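Long-range contacts in envelope glycoprotein (Bourbon virus, PDB 5ZKX), which probably drives fusion of the viral envelope with the host-cell membrane, as a class III fusion glycoprotein of the gp64 family, here in its postfusion trimer: residues Glu96-Trp101 with Arg126-His131; Gly47-Tyr51 with Pro74-Thr78. One frame throughout, in Å; residues are numbered along the deposited sequence.

Contact 1 of 2, residues Glu96-Trp101 with Arg126-His131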
loop_
_atom_site.group_PDB
_atom_site.type_symbol
_atom_site.label_atom_id
_atom_site.label_comp_id
_atom_site.label_asym_id
_atom_site.label_seq_id
_atom_site.Cartn_x
_atom_site.Cartn_y
_atom_site.Cartn_z
ATOM N N GLU A 96 4.868 18.216 -43.079
ATOM C CA GLU A 96 5.815 19.034 -42.329
ATOM C C GLU A 96 6.250 20.196 -43.215
ATOM O O GLU A 96 6.955 20.000 -44.211
ATOM C CB GLU A 96 7.015 18.203 -41.881
ATOM C CG GLU A 96 7.957 18.926 -40.933
ATOM C CD GLU A 96 7.628 18.671 -39.476
ATOM O OE1 GLU A 96 6.997 17.633 -39.183
ATOM O OE2 GLU A 96 7.999 19.503 -38.621
ATOM N N VAL A 97 5.829 21.404 -42.857
ATOM C CA VAL A 97 6.101 22.606 -43.632
ATOM C C VAL A 97 7.123 23.444 -42.882
ATOM O O VAL A 97 6.918 23.780 -41.710
ATOM C CB VAL A 97 4.821 23.417 -43.881
ATOM C CG1 VAL A 97 5.175 24.730 -44.540
ATOM C CG2 VAL A 97 3.831 22.616 -44.714
ATOM N N GLN A 98 8.216 23.791 -43.558
ATOM C CA GLN A 98 9.269 24.585 -42.942
ATOM C C GLN A 98 9.769 25.633 -43.922
ATOM O O GLN A 98 10.176 25.298 -45.039
ATOM C CB GLN A 98 10.432 23.705 -42.487
ATOM C CG GLN A 98 11.604 24.504 -41.963
ATOM C CD GLN A 98 12.716 23.632 -41.439
ATOM O OE1 GLN A 98 12.758 22.431 -41.708
ATOM N NE2 GLN A 98 13.631 24.230 -40.687
ATOM N N ASP A 99 9.744 26.896 -43.492
ATOM C CA ASP A 99 10.263 28.014 -44.281
ATOM C C ASP A 99 9.582 28.105 -45.643
ATOM O O ASP A 99 10.224 28.357 -46.664
ATOM C CB ASP A 99 11.783 27.923 -44.442
ATOM C CG ASP A 99 12.416 29.269 -44.734
ATOM O OD1 ASP A 99 13.660 29.364 -44.703
ATOM O OD2 ASP A 99 11.668 30.236 -44.990
ATOM N N ALA A 100 8.271 27.888 -45.664
ATOM C CA ALA A 100 7.478 28.079 -46.871
ATOM C C ALA A 100 7.010 29.528 -46.898
ATOM O O ALA A 100 6.171 29.932 -46.084
ATOM C CB ALA A 100 6.295 27.117 -46.909
ATOM N N TRP A 101 7.545 30.311 -47.831
ATOM C CA TRP A 101 7.192 31.716 -47.902
ATOM C C TRP A 101 6.481 32.007 -49.226
ATOM O O TRP A 101 6.089 31.081 -49.950
ATOM C CB TRP A 101 8.413 32.610 -47.640
ATOM C CG TRP A 101 9.640 32.370 -48.456
ATOM C CD1 TRP A 101 10.511 31.325 -48.352
ATOM C CD2 TRP A 101 10.168 33.234 -49.468
ATOM N NE1 TRP A 101 11.538 31.474 -49.255
ATOM C CE2 TRP A 101 11.350 32.639 -49.951
ATOM C CE3 TRP A 101 9.749 34.449 -50.020
ATOM C CZ2 TRP A 101 12.115 33.216 -50.962
ATOM C CZ3 TRP A 101 10.508 35.019 -51.020
ATOM C CH2 TRP A 101 11.678 34.404 -51.482
ATOM N N ARG A 126 8.666 25.686 -34.360
ATOM C CA ARG A 126 9.557 26.518 -35.157
ATOM C C ARG A 126 8.779 27.624 -35.856
ATOM O O ARG A 126 7.639 27.426 -36.281
ATOM C CB ARG A 126 10.320 25.690 -36.192
ATOM C CG ARG A 126 9.428 24.963 -37.157
ATOM C CD ARG A 126 10.182 24.509 -38.388
ATOM N NE ARG A 126 9.269 23.882 -39.336
ATOM C CZ ARG A 126 8.957 22.591 -39.328
ATOM N NH1 ARG A 126 9.492 21.778 -38.426
ATOM N NH2 ARG A 126 8.110 22.112 -40.229
ATOM N N SER A 127 9.412 28.792 -35.969
ATOM C CA SER A 127 8.802 29.962 -36.580
ATOM C C SER A 127 9.900 30.851 -37.138
ATOM O O SER A 127 11.033 30.841 -36.649
ATOM C CB SER A 127 7.946 30.740 -35.572
ATOM O OG SER A 127 7.579 32.011 -36.077
ATOM N N ASN A 128 9.558 31.614 -38.174
ATOM C CA ASN A 128 10.474 32.593 -38.738
ATOM C C ASN A 128 9.682 33.567 -39.598
ATOM O O ASN A 128 8.717 33.177 -40.259
ATOM C CB ASN A 128 11.588 31.927 -39.556
ATOM C CG ASN A 128 11.079 31.276 -40.820
ATOM O OD1 ASN A 128 10.393 30.255 -40.777
ATOM N ND2 ASN A 128 11.420 31.859 -41.960
ATOM N N ASN A 129 10.090 34.834 -39.568
ATOM C CA ASN A 129 9.393 35.912 -40.267
ATOM C C ASN A 129 10.400 36.806 -40.988
ATOM O O ASN A 129 10.376 38.033 -40.877
ATOM C CB ASN A 129 8.540 36.712 -39.284
ATOM C CG ASN A 129 7.535 37.602 -39.976
ATOM O OD1 ASN A 129 7.053 37.287 -41.062
ATOM N ND2 ASN A 129 7.211 38.722 -39.347
ATOM N N ASN A 130 11.314 36.190 -41.740
ATOM C CA ASN A 130 12.465 36.886 -42.304
ATOM C C ASN A 130 12.369 37.067 -43.819
ATOM O O ASN A 130 13.393 37.138 -44.503
ATOM C CB ASN A 130 13.750 36.140 -41.952
ATOM C CG ASN A 130 13.791 34.751 -42.551
ATOM O OD1 ASN A 130 12.771 34.068 -42.626
ATOM N ND2 ASN A 130 14.969 34.328 -42.990
ATOM N N HIS A 131 11.157 37.144 -44.360
ATOM C CA HIS A 131 10.954 37.367 -45.789
ATOM C C HIS A 131 10.116 38.631 -45.940
ATOM O O HIS A 131 8.898 38.606 -45.737
ATOM C CB HIS A 131 10.296 36.159 -46.446
ATOM C CG HIS A 131 11.153 34.932 -46.432
ATOM N ND1 HIS A 131 12.266 34.794 -47.233
ATOM C CD2 HIS A 131 11.072 33.795 -45.701
ATOM C CE1 HIS A 131 12.829 33.622 -47.002
ATOM N NE2 HIS A 131 12.125 32.997 -46.076
#
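R126 reaches across to E96, V97 and Q98, joining strand 126-127 to the short strands 97-98 and 100-101, which run beside strand 134-148 (V97 bonds L139, A100 bonds C137), consistent with a class III fusion fold. From CB the chain leaves between the backbone N and carbonyl carbon (chi1 59°) and runs extended to NE. R126 CD is the first to touch, 3.8 Å from Q98 CG. NE passes Q98 CB, which lies over one guanidinium face, and bonds V97 O weakly. R126 NH2 also donates to V97 O, from above the carbonyl plane; at 2.5 Å this is unusually short, its exact geometry doubtful. R126 NH1 finishes the path in a salt bridge, 2.7 Å from E96 OE2, on its anti lone pair. S140 OG also bonds this carboxylate oxygen.

At the corner residue D99, H131 NE2 donates to the syn lone pair of D99 OD2 at 3.0 Å, which, with the stack on W101, restrains the ring's rotation. The H131 ring lies flat on the five-membered ring of W101, centroids 3.4 Å apart and planes at 5°. N130 ND2 bonds G64 O of the second subunit. N130 OD1 accepts from N128 ND2 at 2.7 Å, orienting the amide whose ND2 also bonds D99 OD2 weakly at 3.4 Å.

Contact 2 of 2, residues Gly47-Tyr51 with Pro74-Thr78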
loop_
_atom_site.group_PDB
_atom_site.type_symbol
_atom_site.label_atom_id
_atom_site.label_comp_id
_atom_site.label_asym_id
_atom_site.label_seq_id
_atom_site.Cartn_x
_atom_site.Cartn_y
_atom_site.Cartn_z
ATOM N N GLY A 47 -5.656 7.523 -29.379
ATOM C CA GLY A 47 -4.888 8.214 -30.400
ATOM C C GLY A 47 -4.985 9.710 -30.229
ATOM O O GLY A 47 -6.059 10.252 -29.971
ATOM N N TYR A 48 -3.846 10.379 -30.361
ATOM C CA TYR A 48 -3.810 11.830 -30.317
ATOM C C TYR A 48 -3.176 12.369 -31.590
ATOM O O TYR A 48 -2.411 11.681 -32.269
ATOM C CB TYR A 48 -3.055 12.343 -29.082
ATOM C CG TYR A 48 -1.568 12.085 -29.070
ATOM C CD1 TYR A 48 -0.677 13.012 -29.594
ATOM C CD2 TYR A 48 -1.049 10.930 -28.504
ATOM C CE1 TYR A 48 0.682 12.786 -29.573
ATOM C CE2 TYR A 48 0.312 10.697 -28.475
ATOM C CZ TYR A 48 1.172 11.628 -29.011
ATOM O OH TYR A 48 2.528 11.404 -28.987
ATOM N N ARG A 49 -3.522 13.612 -31.910
ATOM C CA ARG A 49 -2.958 14.297 -33.060
ATOM C C ARG A 49 -3.166 15.791 -32.887
ATOM O O ARG A 49 -4.232 16.228 -32.447
ATOM C CB ARG A 49 -3.592 13.826 -34.373
ATOM C CG ARG A 49 -3.135 14.619 -35.588
ATOM C CD ARG A 49 -3.670 14.025 -36.874
ATOM N NE ARG A 49 -5.128 13.989 -36.904
ATOM C CZ ARG A 49 -5.830 13.242 -37.748
ATOM N NH1 ARG A 49 -5.200 12.474 -38.626
ATOM N NH2 ARG A 49 -7.156 13.260 -37.715
ATOM N N ALA A 50 -2.140 16.564 -33.229
ATOM C CA ALA A 50 -2.227 18.017 -33.225
ATOM C C ALA A 50 -1.194 18.558 -34.203
ATOM O O ALA A 50 -0.325 17.829 -34.690
ATOM C CB ALA A 50 -2.008 18.592 -31.822
ATOM N N TYR A 51 -1.298 19.853 -34.485
ATOM C CA TYR A 51 -0.313 20.511 -35.326
ATOM C C TYR A 51 -0.015 21.903 -34.787
ATOM O O TYR A 51 -0.907 22.609 -34.309
ATOM C CB TYR A 51 -0.772 20.582 -36.796
ATOM C CG TYR A 51 -1.991 21.438 -37.084
ATOM C CD1 TYR A 51 -1.870 22.805 -37.298
ATOM C CD2 TYR A 51 -3.256 20.872 -37.186
ATOM C CE1 TYR A 51 -2.973 23.586 -37.575
ATOM C CE2 TYR A 51 -4.367 21.648 -37.466
ATOM C CZ TYR A 51 -4.216 23.005 -37.662
ATOM O OH TYR A 51 -5.313 23.788 -37.939
ATOM N N PRO A 74 -5.681 21.108 -32.015
ATOM C CA PRO A 74 -5.893 19.663 -31.910
ATOM C C PRO A 74 -6.756 19.145 -33.049
ATOM O O PRO A 74 -7.772 19.742 -33.413
ATOM C CB PRO A 74 -6.613 19.520 -30.565
ATOM C CG PRO A 74 -7.411 20.784 -30.462
ATOM C CD PRO A 74 -6.592 21.865 -31.138
ATOM N N LYS A 75 -6.336 18.022 -33.620
ATOM C CA LYS A 75 -7.091 17.339 -34.668
ATOM C C LYS A 75 -7.234 15.882 -34.255
ATOM O O LYS A 75 -6.544 14.999 -34.785
ATOM C CB LYS A 75 -6.414 17.487 -36.031
ATOM C CG LYS A 75 -6.738 18.799 -36.737
ATOM C CD LYS A 75 -8.196 18.855 -37.178
ATOM C CE LYS A 75 -8.654 20.292 -37.387
ATOM N NZ LYS A 75 -10.103 20.380 -37.733
ATOM N N PRO A 76 -8.115 15.596 -33.302
ATOM C CA PRO A 76 -8.294 14.219 -32.840
ATOM C C PRO A 76 -8.841 13.348 -33.956
ATOM O O PRO A 76 -9.757 13.761 -34.683
ATOM C CB PRO A 76 -9.302 14.359 -31.691
ATOM C CG PRO A 76 -10.026 15.625 -31.980
ATOM C CD PRO A 76 -9.029 16.532 -32.624
ATOM N N PRO A 77 -8.293 12.148 -34.134
ATOM C CA PRO A 77 -8.735 11.297 -35.244
ATOM C C PRO A 77 -10.194 10.899 -35.109
ATOM O O PRO A 77 -10.759 10.875 -34.014
ATOM C CB PRO A 77 -7.811 10.076 -35.144
ATOM C CG PRO A 77 -7.317 10.085 -33.735
ATOM C CD PRO A 77 -7.214 11.527 -33.351
ATOM N N THR A 78 -10.810 10.598 -36.248
ATOM C CA THR A 78 -12.174 10.103 -36.253
ATOM C C THR A 78 -12.197 8.653 -35.775
ATOM O O THR A 78 -11.160 8.034 -35.520
ATOM C CB THR A 78 -12.783 10.221 -37.647
ATOM O OG1 THR A 78 -12.193 9.239 -38.508
ATOM C CG2 THR A 78 -12.530 11.604 -38.221
#
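R49 and K75 are joined twice at the edge of strand 44-58, where strand 67-74 ends its antiparallel pairing in a proline-rich loop. The last bridge is the non-hydrogen-bonded pair A50-P74, with CA atoms 4.2 Å apart. Next to it K75 N donates to R49 O at 3.0 Å; P74, P76 and P77 have no amide hydrogen to offer. K75 O in turn accepts from the R49 side chain: NE sits 2.7 Å away, in the carbonyl plane, with an N-H...O angle of 159°. A bend at chi3 (59°) in an otherwise extended chain turns NE onto this oxygen. P77 CB lies over one face of the guanidinium, 4.1 Å from R49 NH2, and P77 CD meets G47 O at 3.8 Å. K75 CG approaches the Y51 ring edge-on, 3.8 Å from Y51 CE2.

The second shell holds the arginine's far end. R49 NH1 forms a salt bridge with E81 and a hydrogen bond with Y92 O, so the guanidinium ties strand and loop to helix 79-88. W85 of that helix packs against both R49 and P77. The loop ends at T78, the helix N-cap, whose OG1 accepts a hydrogen bond from the backbone N of E81.

Overall arrangement
Both contacts reach the same branched antiparallel sheet, with centres about 23 Å apart and nearest atoms about 9 Å apart, so they do not touch. The centre of contact 2 is about 32 Å, and that of contact 1 about 51 Å, from the centre of the chain, on the same side, which puts contact 1 farther out. Strand 134-148 links them: L139 is hydrogen-bonded through its backbone to V97 of contact 1 and is touched by Y51 of contact 2. Strand 44-58 also carries on from contact 2 to C56, disulfide-bonded to C68, against which S127 and N129 pack. Between the two, only contact 1 meets another subunit; contact 2 stays within its own chain.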